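MSHA biogenesis protein MshE (PDB 5HTL) binds the second messenger cyclic di-GMP through its N-terminal MshEN region and probably couples that signal to MSHA pilus biogenesis. Local coordinates at residues A[23-28]-A[37-42]; A[53-58]-A[64-69]; A[88-93]-A[116-121]. All coordinates share one frame; numbering follows the deposited sequence.

Contacts 1 and 3 are buried, whereas contact 2 lies at the surface. Contact 1 pairs helices 22-32 and 39-45 beside a bound cyclic di-GMP, contact 2 sets helix 51-62 against the loop that follows it, and contact 3 packs helix 112-121 on the junction of helix 84-90 and strand 92-98. Across the segments all three rely on apolar touching; contact 1 adds backbone and arginine bonds to the ligand, and contact 2 offers the same ligand leucine methyls. Leu54 packs on Gly40 and Asp41, joining contacts 1 and 2, while Leu69 meets Leu93 between contacts 2 and 3. Contacts 1 and 3 stay apart, on opposite sides of the chain's centre.

Contact 1: residues A[23-28]-A[37-42]. With C2E (9,9'-[(2R,3R,3aS,5S,7aR,9R,10R,10aS,12S,14aR)-3,5,10,12-tetrahydroxy-5,12-dioxidooctahydro-2H,7H-difuro[3,2-d:3',2'-j][1,3,7,9,2,8]tetraoxadiphosphacyclododecine-2,9-diyl]bis(2-amino-1,9-dihydro-6H-purin-6-one)), chain C.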
loop_
_atom_site.group_PDB
_atom_site.type_symbol
_atom_site.label_atom_id
_atom_site.label_comp_id
_atom_site.label_asym_id
_atom_site.label_seq_id
_atom_site.Cartn_x
_atom_site.Cartn_y
_atom_site.Cartn_z
ATOM N N ALA A 23 28.650 7.915 -3.026
ATOM C CA ALA A 23 29.538 7.424 -4.073
ATOM C C ALA A 23 29.134 6.034 -4.558
ATOM O O ALA A 23 29.259 5.720 -5.738
ATOM C CB ALA A 23 30.994 7.442 -3.607
ATOM N N GLN A 24 28.643 5.203 -3.645
ATOM C CA GLN A 24 28.206 3.857 -3.979
ATOM C C GLN A 24 26.958 3.899 -4.843
ATOM O O GLN A 24 26.808 3.112 -5.788
ATOM C CB GLN A 24 27.910 3.091 -2.696
ATOM C CG GLN A 24 29.136 2.711 -1.899
ATOM C CD GLN A 24 28.781 2.269 -0.488
ATOM O OE1 GLN A 24 27.610 2.275 -0.096
ATOM N NE2 GLN A 24 29.787 1.889 0.279
ATOM N N LEU A 25 26.068 4.837 -4.537
ATOM C CA LEU A 25 24.880 5.026 -5.360
ATOM C C LEU A 25 25.278 5.405 -6.784
ATOM O O LEU A 25 24.780 4.821 -7.744
ATOM C CB LEU A 25 23.970 6.094 -4.772
ATOM C CG LEU A 25 22.734 6.448 -5.601
ATOM C CD1 LEU A 25 21.888 5.217 -6.000
ATOM C CD2 LEU A 25 21.871 7.450 -4.857
ATOM N N GLU A 26 26.173 6.376 -6.915
ATOM C CA GLU A 26 26.632 6.813 -8.235
ATOM C C GLU A 26 27.290 5.651 -8.978
ATOM O O GLU A 26 27.043 5.436 -10.167
ATOM C CB GLU A 26 27.584 8.006 -8.085
ATOM C CG GLU A 26 26.883 9.276 -7.591
ATOM C CD GLU A 26 27.826 10.330 -7.023
ATOM O OE1 GLU A 26 29.040 10.065 -6.908
ATOM O OE2 GLU A 26 27.342 11.433 -6.682
ATOM N N GLN A 27 28.091 4.873 -8.263
ATOM C CA GLN A 27 28.736 3.707 -8.830
ATOM C C GLN A 27 27.710 2.706 -9.361
ATOM O O GLN A 27 27.842 2.194 -10.471
ATOM C CB GLN A 27 29.627 3.044 -7.778
ATOM C CG GLN A 27 30.467 1.915 -8.322
ATOM C CD GLN A 27 31.386 1.316 -7.280
ATOM O OE1 GLN A 27 31.501 1.825 -6.163
ATOM N NE2 GLN A 27 32.056 0.227 -7.644
ATOM N N ALA A 28 26.668 2.449 -8.579
ATOM C CA ALA A 28 25.658 1.474 -8.978
ATOM C C ALA A 28 24.804 1.967 -10.148
ATOM O O ALA A 28 24.440 1.180 -11.018
ATOM C CB ALA A 28 24.786 1.106 -7.807
ATOM N N ARG A 37 19.315 -5.061 -15.092
ATOM C CA ARG A 37 19.160 -5.228 -13.654
ATOM C C ARG A 37 18.665 -3.955 -12.982
ATOM O O ARG A 37 19.023 -2.847 -13.377
ATOM C CB ARG A 37 20.471 -5.715 -13.027
ATOM C CG ARG A 37 20.927 -7.060 -13.595
ATOM C CD ARG A 37 21.334 -8.057 -12.515
ATOM N NE ARG A 37 21.139 -9.439 -12.961
ATOM C CZ ARG A 37 22.019 -10.139 -13.674
ATOM N NH1 ARG A 37 21.739 -11.386 -14.031
ATOM N NH2 ARG A 37 23.176 -9.600 -14.034
ATOM N N ARG A 38 17.810 -4.116 -11.986
ATOM C CA ARG A 38 17.335 -2.959 -11.241
ATOM C C ARG A 38 18.383 -2.475 -10.234
ATOM O O ARG A 38 19.398 -3.145 -10.003
ATOM C CB ARG A 38 15.983 -3.256 -10.594
ATOM C CG ARG A 38 14.936 -3.704 -11.620
ATOM C CD ARG A 38 13.553 -3.175 -11.289
ATOM N NE ARG A 38 12.546 -3.708 -12.205
ATOM C CZ ARG A 38 12.092 -3.085 -13.290
ATOM N NH1 ARG A 38 12.532 -1.877 -13.628
ATOM N NH2 ARG A 38 11.174 -3.674 -14.037
ATOM N N LEU A 39 18.147 -1.297 -9.661
ATOM C CA LEU A 39 19.147 -0.651 -8.829
ATOM C C LEU A 39 19.482 -1.429 -7.560
ATOM O O LEU A 39 20.655 -1.563 -7.204
ATOM C CB LEU A 39 18.702 0.767 -8.460
ATOM C CG LEU A 39 19.622 1.531 -7.506
ATOM C CD1 LEU A 39 21.022 1.716 -8.097
ATOM C CD2 LEU A 39 18.976 2.863 -7.158
ATOM N N GLY A 40 18.460 -1.933 -6.877
ATOM C CA GLY A 40 18.670 -2.670 -5.640
ATOM C C GLY A 40 19.557 -3.881 -5.862
ATOM O O GLY A 40 20.529 -4.104 -5.131
ATOM N N ASP A 41 19.230 -4.666 -6.885
ATOM C CA ASP A 41 20.017 -5.851 -7.218
ATOM C C ASP A 41 21.445 -5.477 -7.633
ATOM O O ASP A 41 22.391 -6.216 -7.370
ATOM C CB ASP A 41 19.295 -6.679 -8.290
ATOM C CG ASP A 41 18.085 -7.443 -7.736
ATOM O OD1 ASP A 41 18.060 -7.779 -6.529
ATOM O OD2 ASP A 41 17.156 -7.719 -8.524
ATOM N N THR A 42 21.614 -4.314 -8.256
ATOM C CA THR A 42 22.957 -3.837 -8.588
ATOM C C THR A 42 23.761 -3.498 -7.330
ATOM O O THR A 42 24.926 -3.878 -7.199
ATOM C CB THR A 42 22.914 -2.636 -9.541
ATOM O OG1 THR A 42 22.192 -3.014 -10.728
ATOM C CG2 THR A 42 24.313 -2.226 -9.945
HETATM P P1 C2E C . 12.369 4.148 -8.277
HETATM O O2P C2E C . 13.052 3.975 -6.943
HETATM O O1P C2E C . 11.371 5.287 -8.277
HETATM O "O5'" C2E C . 13.488 4.379 -9.369
HETATM C "C5'" C2E C . 13.284 4.439 -10.753
HETATM C "C4'" C2E C . 14.508 4.403 -11.547
HETATM O "O4'" C2E C . 15.312 5.510 -11.274
HETATM C "C3'" C2E C . 15.350 3.199 -11.226
HETATM O "O3'" C2E C . 15.059 2.154 -12.122
HETATM C "C2'" C2E C . 16.662 3.669 -11.281
HETATM O "O2'" C2E C . 17.224 3.436 -12.590
HETATM C "C1'" C2E C . 16.621 5.120 -10.978
HETATM N N9 C2E C . 16.843 5.370 -9.587
HETATM C C8 C2E C . 16.464 4.865 -8.417
HETATM N N7 C2E C . 17.029 5.630 -7.475
HETATM C C5 C2E C . 17.760 6.617 -8.074
HETATM C C6 C2E C . 18.523 7.664 -7.543
HETATM O O6 C2E C . 18.642 7.821 -6.210
HETATM N N1 C2E C . 19.147 8.503 -8.378
HETATM C C2 C2E C . 19.024 8.345 -9.699
HETATM N N2 C2E C . 19.716 9.275 -10.537
HETATM N N3 C2E C . 18.296 7.355 -10.261
HETATM C C4 C2E C . 17.648 6.467 -9.474
HETATM P P11 C2E C . 15.043 0.636 -11.638
HETATM O O21 C2E C . 14.904 -0.290 -12.834
HETATM O O11 C2E C . 16.363 0.362 -10.977
HETATM O O5A C2E C . 13.957 0.392 -10.543
HETATM C C5A C2E C . 12.574 0.557 -10.811
HETATM C C4A C2E C . 11.714 0.638 -9.659
HETATM O O4A C2E C . 11.677 -0.657 -8.966
HETATM C C3A C2E C . 12.202 1.589 -8.636
HETATM O O3A C2E C . 11.560 2.848 -8.678
HETATM C C2A C2E C . 11.977 0.930 -7.334
HETATM O O2A C2E C . 10.748 1.195 -6.785
HETATM C C1A C2E C . 12.047 -0.528 -7.613
HETATM N N91 C2E C . 13.334 -1.198 -7.484
HETATM C C81 C2E C . 14.574 -0.691 -7.634
HETATM N N71 C2E C . 15.483 -1.668 -7.467
HETATM C C51 C2E C . 14.818 -2.821 -7.216
HETATM C C61 C2E C . 15.183 -4.150 -6.969
HETATM O O61 C2E C . 16.506 -4.555 -6.945
HETATM N N11 C2E C . 14.234 -5.059 -6.753
HETATM C C21 C2E C . 12.947 -4.725 -6.771
HETATM N N21 C2E C . 12.025 -5.760 -6.525
HETATM N N31 C2E C . 12.540 -3.473 -7.010
HETATM C C41 C2E C . 13.464 -2.515 -7.234
#
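A buried helix-helix contact, made by Leu25 and Ala28 of helix 22-32 against Leu39 and Thr42 at the start of helix 39-45, lines the cyclic di-GMP pocket. The leucine side chains cross at about a right angle, with Leu25 CD1 3.9 Å from Leu39 CD2. On the other branch, Leu39 CD1 lies 3.8 Å from Ala28 CB. With OG1 of Thr42 beside the backbone nitrogen (chi1 -57°) and CG2 anti to it, CG2 turns to the carbonyl oxygen of Ala28. The hydroxyl OG1 of Thr42 bonds to Arg38 O (2.9 Å), 42° out of the carbonyl plane; that oxygen also accepts from Thr42 N. This belongs to the cyclic di-GMP site of the MshEN domain, a high-affinity receptor: Arg38, the N-cap residue, and the first turn of helix 39-45 supply all four hydrogen-bond donors the two segments offer the ligand. Leu39 N holds phosphate oxygen O11 at 2.8 Å, Gly40 N gives a nearly straight bond (166°) to N71 of one guanine, and Asp41 N adds a weak one to O61. Arg38, bent at chi2, brings NH1 to O21 of the same phosphate at 3.0 Å, in the plane of the guanidinium and at its edge. Leu39 CD2 lies 3.4 Å from N7 of the second guanine, whose O6 meets Leu25 CD2. Gln32 and Gln61 bond to the ligand as well.

Contact 2: residues A[53-58]-A[64-69]. With C2E (9,9'-[(2R,3R,3aS,5S,7aR,9R,10R,10aS,12S,14aR)-3,5,10,12-tetrahydroxy-5,12-dioxidooctahydro-2H,7H-difuro[3,2-d:3',2'-j][1,3,7,9,2,8]tetraoxadiphosphacyclododecine-2,9-diyl]bis(2-amino-1,9-dihydro-6H-purin-6-one)), chain C.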
loop_
_atom_site.group_PDB
_atom_site.type_symbol
_atom_site.label_atom_id
_atom_site.label_comp_id
_atom_site.label_asym_id
_atom_site.label_seq_id
_atom_site.Cartn_x
_atom_site.Cartn_y
_atom_site.Cartn_z
ATOM N N GLN A 53 17.934 -6.061 3.583
ATOM C CA GLN A 53 17.855 -4.604 3.534
ATOM C C GLN A 53 17.014 -4.123 2.367
ATOM O O GLN A 53 16.184 -3.226 2.530
ATOM C CB GLN A 53 19.247 -3.990 3.419
ATOM C CG GLN A 53 20.070 -4.040 4.682
ATOM C CD GLN A 53 21.467 -3.526 4.446
ATOM O OE1 GLN A 53 22.107 -3.872 3.449
ATOM N NE2 GLN A 53 21.952 -2.692 5.353
ATOM N N LEU A 54 17.232 -4.700 1.192
ATOM C CA LEU A 54 16.420 -4.348 0.031
ATOM C C LEU A 54 14.927 -4.591 0.273
ATOM O O LEU A 54 14.099 -3.729 -0.034
ATOM C CB LEU A 54 16.899 -5.086 -1.219
ATOM C CG LEU A 54 16.078 -4.835 -2.496
ATOM C CD1 LEU A 54 16.050 -3.333 -2.815
ATOM C CD2 LEU A 54 16.617 -5.658 -3.664
ATOM N N LEU A 55 14.599 -5.757 0.826
ATOM C CA LEU A 55 13.228 -6.109 1.183
ATOM C C LEU A 55 12.600 -5.045 2.089
ATOM O O LEU A 55 11.504 -4.524 1.813
ATOM C CB LEU A 55 13.244 -7.464 1.899
ATOM C CG LEU A 55 11.946 -8.069 2.434
ATOM C CD1 LEU A 55 11.200 -8.788 1.340
ATOM C CD2 LEU A 55 12.257 -9.028 3.553
ATOM N N ASN A 56 13.313 -4.698 3.153
ATOM C CA ASN A 56 12.803 -3.754 4.130
ATOM C C ASN A 56 12.615 -2.343 3.565
ATOM O O ASN A 56 11.652 -1.655 3.897
ATOM C CB ASN A 56 13.715 -3.716 5.364
ATOM C CG ASN A 56 13.656 -5.000 6.178
ATOM O OD1 ASN A 56 12.642 -5.697 6.194
ATOM N ND2 ASN A 56 14.752 -5.316 6.859
ATOM N N PHE A 57 13.535 -1.904 2.712
ATOM C CA PHE A 57 13.435 -0.554 2.168
ATOM C C PHE A 57 12.523 -0.416 0.957
ATOM O O PHE A 57 11.947 0.653 0.749
ATOM C CB PHE A 57 14.823 0.072 1.984
ATOM C CG PHE A 57 15.481 0.375 3.286
ATOM C CD1 PHE A 57 15.108 1.491 4.002
ATOM C CD2 PHE A 57 16.399 -0.491 3.836
ATOM C CE1 PHE A 57 15.683 1.773 5.223
ATOM C CE2 PHE A 57 16.968 -0.224 5.068
ATOM C CZ PHE A 57 16.605 0.907 5.755
ATOM N N LEU A 58 12.353 -1.490 0.188
ATOM C CA LEU A 58 11.287 -1.519 -0.814
ATOM C C LEU A 58 9.940 -1.394 -0.106
ATOM O O LEU A 58 9.068 -0.642 -0.535
ATOM C CB LEU A 58 11.335 -2.816 -1.620
ATOM C CG LEU A 58 12.372 -2.876 -2.737
ATOM C CD1 LEU A 58 12.404 -4.263 -3.373
ATOM C CD2 LEU A 58 12.094 -1.806 -3.785
ATOM N N LEU A 64 4.213 -0.363 2.458
ATOM C CA LEU A 64 3.521 -1.617 2.707
ATOM C C LEU A 64 4.318 -2.416 3.712
ATOM O O LEU A 64 5.489 -2.123 3.955
ATOM C CB LEU A 64 3.257 -2.381 1.411
ATOM C CG LEU A 64 4.421 -2.646 0.472
ATOM C CD1 LEU A 64 5.311 -3.789 0.969
ATOM C CD2 LEU A 64 3.927 -2.919 -0.965
ATOM N N PRO A 65 3.685 -3.416 4.327
ATOM C CA PRO A 65 4.441 -4.178 5.314
ATOM C C PRO A 65 5.180 -5.378 4.737
ATOM O O PRO A 65 4.746 -5.978 3.745
ATOM C CB PRO A 65 3.358 -4.680 6.270
ATOM C CG PRO A 65 2.146 -4.755 5.458
ATOM C CD PRO A 65 2.244 -3.707 4.381
ATOM N N VAL A 66 6.275 -5.742 5.393
ATOM C CA VAL A 66 6.926 -7.027 5.193
ATOM C C VAL A 66 6.211 -8.047 6.070
ATOM O O VAL A 66 5.928 -7.769 7.241
ATOM C CB VAL A 66 8.401 -6.973 5.638
ATOM C CG1 VAL A 66 9.064 -8.320 5.454
ATOM C CG2 VAL A 66 9.155 -5.895 4.886
ATOM N N ILE A 67 5.895 -9.214 5.521
ATOM C CA ILE A 67 5.364 -10.286 6.360
ATOM C C ILE A 67 6.330 -11.450 6.443
ATOM O O ILE A 67 7.152 -11.661 5.545
ATOM C CB ILE A 67 3.975 -10.802 5.882
ATOM C CG1 ILE A 67 4.039 -11.376 4.464
ATOM C CG2 ILE A 67 2.944 -9.678 5.993
ATOM C CD1 ILE A 67 2.848 -12.255 4.124
ATOM N N ASP A 68 6.234 -12.180 7.546
ATOM C CA ASP A 68 6.906 -13.463 7.664
ATOM C C ASP A 68 5.911 -14.521 7.219
ATOM O O ASP A 68 5.105 -15.010 8.015
ATOM C CB ASP A 68 7.333 -13.711 9.109
ATOM C CG ASP A 68 8.052 -15.030 9.287
ATOM O OD1 ASP A 68 8.153 -15.814 8.314
ATOM O OD2 ASP A 68 8.509 -15.291 10.421
ATOM N N LEU A 69 5.974 -14.883 5.947
ATOM C CA LEU A 69 4.992 -15.780 5.373
ATOM C C LEU A 69 5.100 -17.215 5.931
ATOM O O LEU A 69 4.156 -17.992 5.843
ATOM C CB LEU A 69 5.115 -15.733 3.851
ATOM C CG LEU A 69 4.079 -16.471 3.021
ATOM C CD1 LEU A 69 2.652 -16.084 3.414
ATOM C CD2 LEU A 69 4.338 -16.188 1.545
HETATM P P1 C2E C . 12.369 4.148 -8.277
HETATM O O2P C2E C . 13.052 3.975 -6.943
HETATM O O1P C2E C . 11.371 5.287 -8.277
HETATM O "O5'" C2E C . 13.488 4.379 -9.369
HETATM C "C5'" C2E C . 13.284 4.439 -10.753
HETATM C "C4'" C2E C . 14.508 4.403 -11.547
HETATM O "O4'" C2E C . 15.312 5.510 -11.274
HETATM C "C3'" C2E C . 15.350 3.199 -11.226
HETATM O "O3'" C2E C . 15.059 2.154 -12.122
HETATM C "C2'" C2E C . 16.662 3.669 -11.281
HETATM O "O2'" C2E C . 17.224 3.436 -12.590
HETATM C "C1'" C2E C . 16.621 5.120 -10.978
HETATM N N9 C2E C . 16.843 5.370 -9.587
HETATM C C8 C2E C . 16.464 4.865 -8.417
HETATM N N7 C2E C . 17.029 5.630 -7.475
HETATM C C5 C2E C . 17.760 6.617 -8.074
HETATM C C6 C2E C . 18.523 7.664 -7.543
HETATM O O6 C2E C . 18.642 7.821 -6.210
HETATM N N1 C2E C . 19.147 8.503 -8.378
HETATM C C2 C2E C . 19.024 8.345 -9.699
HETATM N N2 C2E C . 19.716 9.275 -10.537
HETATM N N3 C2E C . 18.296 7.355 -10.261
HETATM C C4 C2E C . 17.648 6.467 -9.474
HETATM P P11 C2E C . 15.043 0.636 -11.638
HETATM O O21 C2E C . 14.904 -0.290 -12.834
HETATM O O11 C2E C . 16.363 0.362 -10.977
HETATM O O5A C2E C . 13.957 0.392 -10.543
HETATM C C5A C2E C . 12.574 0.557 -10.811
HETATM C C4A C2E C . 11.714 0.638 -9.659
HETATM O O4A C2E C . 11.677 -0.657 -8.966
HETATM C C3A C2E C . 12.202 1.589 -8.636
HETATM O O3A C2E C . 11.560 2.848 -8.678
HETATM C C2A C2E C . 11.977 0.930 -7.334
HETATM O O2A C2E C . 10.748 1.195 -6.785
HETATM C C1A C2E C . 12.047 -0.528 -7.613
HETATM N N91 C2E C . 13.334 -1.198 -7.484
HETATM C C81 C2E C . 14.574 -0.691 -7.634
HETATM N N71 C2E C . 15.483 -1.668 -7.467
HETATM C C51 C2E C . 14.818 -2.821 -7.216
HETATM C C61 C2E C . 15.183 -4.150 -6.969
HETATM O O61 C2E C . 16.506 -4.555 -6.945
HETATM N N11 C2E C . 14.234 -5.059 -6.753
HETATM C C21 C2E C . 12.947 -4.725 -6.771
HETATM N N21 C2E C . 12.025 -5.760 -6.525
HETATM N N31 C2E C . 12.540 -3.473 -7.010
HETATM C C41 C2E C . 13.464 -2.515 -7.234
#
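Val66, from the loop after helix 51-62, meets Leu55 and Asn56 on the flank of that helix in a small surface contact. The CB of Val66 points toward the helix, and the two methyls it carries have separate partners. CG1, anti to the backbone nitrogen (chi1 179°), lies 3.8 Å from Leu55 CD2, with Leu55 CG a little farther off. CG2, beside the nitrogen, comes to 3.7 Å from Asn56 OD1, and the side chains of Asn56 and Val66 cross at about a right angle; CG2 also passes 4.1 Å from Leu55 O. Only van der Waals contact joins the two segments here. Leu54 and Leu58 leave the helix on its other flank and touch a guanine of the bound cyclic di-GMP. Leu54 CD2 is 3.5 Å from O61, and Leu58 puts CD1 at 3.5 Å from C21 and CD2 at 3.7 Å from N31, so both of its methyls rest on the base. In this cyclic di-GMP receptor of the MshEN family the two segments thus reach two ligand molecules, helix leucines touching one and Leu64 and Pro65 another. Ile131 of strand 126-131 packs on Leu55, Leu64 and Val66, and the backbones of Pro65 and Ile67 bond to it. Pro65 packs on Gln32 of the second subunit; helix 10-16 covers Leu54 and Phe57, and Ile67 and Leu69 pack on strand 92-98.

Contact 3: residues A[88-93]-A[116-121]; sequences RRLRAL and EALLNQ
Past helix 84-90 the chain turns at Arg91 and enters strand 92-98 at Ala92, while helix 112-121 runs past this corner with the CA atoms of Leu90 and Leu118 7.3 Å apart. Leu90 directs its side chain at the helix and forks over it. Leu90 CD2 presses on Ala117 CB at 3.5 Å, tighter than a usual carbon-carbon contact, and Leu90 CD1 lies 3.8 Å from Leu118 CD1, with Leu118 N about as near. The CG of Leu90 stands beside the backbone nitrogen (chi1 -64°), and an extended chi2 carries the CD1 branch toward Leu118, while CD2 turns to Ala117. Leu118 sends its own chain back with CG anti to the nitrogen (chi1 -159°); the same CD1 that meets Leu90 also lies 4.1 Å from Ala92 CB, bridging the two residues on either side of the turn. The corner itself is a Schellman motif: Arg91, with positive phi (49°), is the C-prime residue, Ala92 N reaches back to Ala87 O, and Arg91 N makes a weak bond to Arg88 O. Across this turn Leu90 and Ala92 both point to helix 112-121. Within the MshEN fold this is the packing of helix 112-121 on one side of the mixed sheet; Ile104 of strand 101-106 extends it by touching both Ala92 and Leu118, and Ala114, a turn earlier on helix 112-121, lies on Leu90. Leu93 points away from helix 112-121 and packs on Leu137, Phe141 and Tyr144 of helix 134-144. Toward that same helix, Arg88 forms a salt bridge with Asp142 and Arg91 one with Glu134, Arg88 having a second acidic partner in Glu84.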
loop_
_atom_site.group_PDB
_atom_site.type_symbol
_atom_site.label_atom_id
_atom_site.label_comp_id
_atom_site.label_asym_id
_atom_site.label_seq_id
_atom_site.Cartn_x
_atom_site.Cartn_y
_atom_site.Cartn_z
ATOM N N ARG A 88 2.558 -18.824 -9.387
ATOM C CA ARG A 88 3.980 -19.079 -9.586
ATOM C C ARG A 88 4.607 -18.129 -10.603
ATOM O O ARG A 88 5.681 -17.594 -10.349
ATOM C CB ARG A 88 4.223 -20.545 -9.953
ATOM C CG ARG A 88 3.911 -21.493 -8.786
ATOM C CD ARG A 88 4.222 -22.949 -9.157
ATOM N NE ARG A 88 3.968 -23.886 -8.061
ATOM C CZ ARG A 88 4.831 -24.170 -7.085
ATOM N NH1 ARG A 88 6.013 -23.565 -7.018
ATOM N NH2 ARG A 88 4.508 -25.049 -6.148
ATOM N N ARG A 89 3.931 -17.883 -11.723
ATOM C CA ARG A 89 4.461 -16.964 -12.742
ATOM C C ARG A 89 4.670 -15.562 -12.193
ATOM O O ARG A 89 5.694 -14.923 -12.462
ATOM C CB ARG A 89 3.531 -16.875 -13.959
ATOM C CG ARG A 89 4.032 -15.895 -15.042
ATOM C CD ARG A 89 3.305 -14.559 -14.949
ATOM N NE ARG A 89 3.880 -13.455 -15.724
ATOM C CZ ARG A 89 4.748 -12.561 -15.248
ATOM N NH1 ARG A 89 5.181 -12.640 -13.997
ATOM N NH2 ARG A 89 5.191 -11.585 -16.029
ATOM N N LEU A 90 3.695 -15.094 -11.410
ATOM C CA LEU A 90 3.643 -13.717 -10.944
ATOM C C LEU A 90 4.319 -13.537 -9.595
ATOM O O LEU A 90 4.446 -12.404 -9.108
ATOM C CB LEU A 90 2.177 -13.281 -10.839
ATOM C CG LEU A 90 1.428 -13.253 -12.170
ATOM C CD1 LEU A 90 -0.065 -13.051 -11.955
ATOM C CD2 LEU A 90 1.995 -12.138 -13.029
ATOM N N ARG A 91 4.755 -14.640 -8.993
ATOM C CA ARG A 91 5.296 -14.652 -7.629
ATOM C C ARG A 91 4.366 -13.900 -6.674
ATOM O O ARG A 91 4.769 -12.959 -5.980
ATOM C CB ARG A 91 6.739 -14.137 -7.595
ATOM C CG ARG A 91 7.688 -14.991 -8.456
ATOM C CD ARG A 91 9.089 -14.392 -8.505
ATOM N NE ARG A 91 9.086 -13.113 -9.203
ATOM C CZ ARG A 91 10.099 -12.252 -9.200
ATOM N NH1 ARG A 91 11.217 -12.544 -8.550
ATOM N NH2 ARG A 91 9.995 -11.107 -9.854
ATOM N N ALA A 92 3.116 -14.350 -6.643
ATOM C CA ALA A 92 2.042 -13.709 -5.880
ATOM C C ALA A 92 1.196 -14.784 -5.238
ATOM O O ALA A 92 0.892 -15.790 -5.869
ATOM C CB ALA A 92 1.188 -12.862 -6.803
ATOM N N LEU A 93 0.824 -14.580 -3.981
ATOM C CA LEU A 93 -0.013 -15.522 -3.244
ATOM C C LEU A 93 -1.159 -14.786 -2.576
ATOM O O LEU A 93 -0.938 -13.842 -1.820
ATOM C CB LEU A 93 0.815 -16.225 -2.164
ATOM C CG LEU A 93 0.116 -17.285 -1.301
ATOM C CD1 LEU A 93 -0.171 -18.500 -2.160
ATOM C CD2 LEU A 93 0.964 -17.696 -0.104
ATOM N N GLU A 116 -0.126 -5.723 -13.531
ATOM C CA GLU A 116 -1.115 -5.638 -14.599
ATOM C C GLU A 116 -1.708 -7.014 -14.860
ATOM O O GLU A 116 -2.915 -7.167 -15.032
ATOM C CB GLU A 116 -0.476 -5.086 -15.872
ATOM C CG GLU A 116 -1.481 -4.729 -16.968
ATOM C CD GLU A 116 -2.061 -3.335 -16.800
ATOM O OE1 GLU A 116 -2.615 -2.798 -17.782
ATOM O OE2 GLU A 116 -1.959 -2.772 -15.690
ATOM N N ALA A 117 -0.843 -8.020 -14.885
ATOM C CA ALA A 117 -1.261 -9.398 -15.062
ATOM C C ALA A 117 -2.192 -9.856 -13.950
ATOM O O ALA A 117 -3.239 -10.457 -14.199
ATOM C CB ALA A 117 -0.048 -10.293 -15.129
ATOM N N LEU A 118 -1.801 -9.572 -12.713
ATOM C CA LEU A 118 -2.600 -9.947 -11.553
ATOM C C LEU A 118 -3.996 -9.324 -11.629
ATOM O O LEU A 118 -4.999 -9.991 -11.361
ATOM C CB LEU A 118 -1.890 -9.485 -10.277
ATOM C CG LEU A 118 -2.246 -10.152 -8.958
ATOM C CD1 LEU A 118 -2.026 -11.637 -9.039
ATOM C CD2 LEU A 118 -1.356 -9.539 -7.881
ATOM N N LEU A 119 -4.052 -8.049 -12.008
ATOM C CA LEU A 119 -5.309 -7.318 -12.147
ATOM C C LEU A 119 -6.256 -7.950 -13.160
ATOM O O LEU A 119 -7.460 -8.048 -12.927
ATOM C CB LEU A 119 -5.032 -5.876 -12.569
ATOM C CG LEU A 119 -4.648 -4.876 -11.481
ATOM C CD1 LEU A 119 -3.871 -3.710 -12.073
ATOM C CD2 LEU A 119 -5.914 -4.386 -10.800
ATOM N N ASN A 120 -5.717 -8.360 -14.299
ATOM C CA ASN A 120 -6.564 -8.954 -15.320
ATOM C C ASN A 120 -6.969 -10.380 -14.959
ATOM O O ASN A 120 -7.987 -10.883 -15.437
ATOM C CB ASN A 120 -5.879 -8.891 -16.685
ATOM C CG ASN A 120 -5.671 -7.470 -17.164
ATOM O OD1 ASN A 120 -6.268 -6.527 -16.632
ATOM N ND2 ASN A 120 -4.819 -7.303 -18.164
ATOM N N GLN A 121 -6.182 -11.018 -14.097
ATOM C CA GLN A 121 -6.404 -12.403 -13.693
ATOM C C GLN A 121 -7.392 -12.529 -12.531
ATOM O O GLN A 121 -8.077 -13.541 -12.398
ATOM C CB GLN A 121 -5.071 -13.055 -13.315
ATOM C CG GLN A 121 -5.160 -14.527 -12.933
ATOM C CD GLN A 121 -5.624 -15.422 -14.074
ATOM O OE1 GLN A 121 -5.259 -15.214 -15.231
ATOM N NE2 GLN A 121 -6.435 -16.422 -13.748
#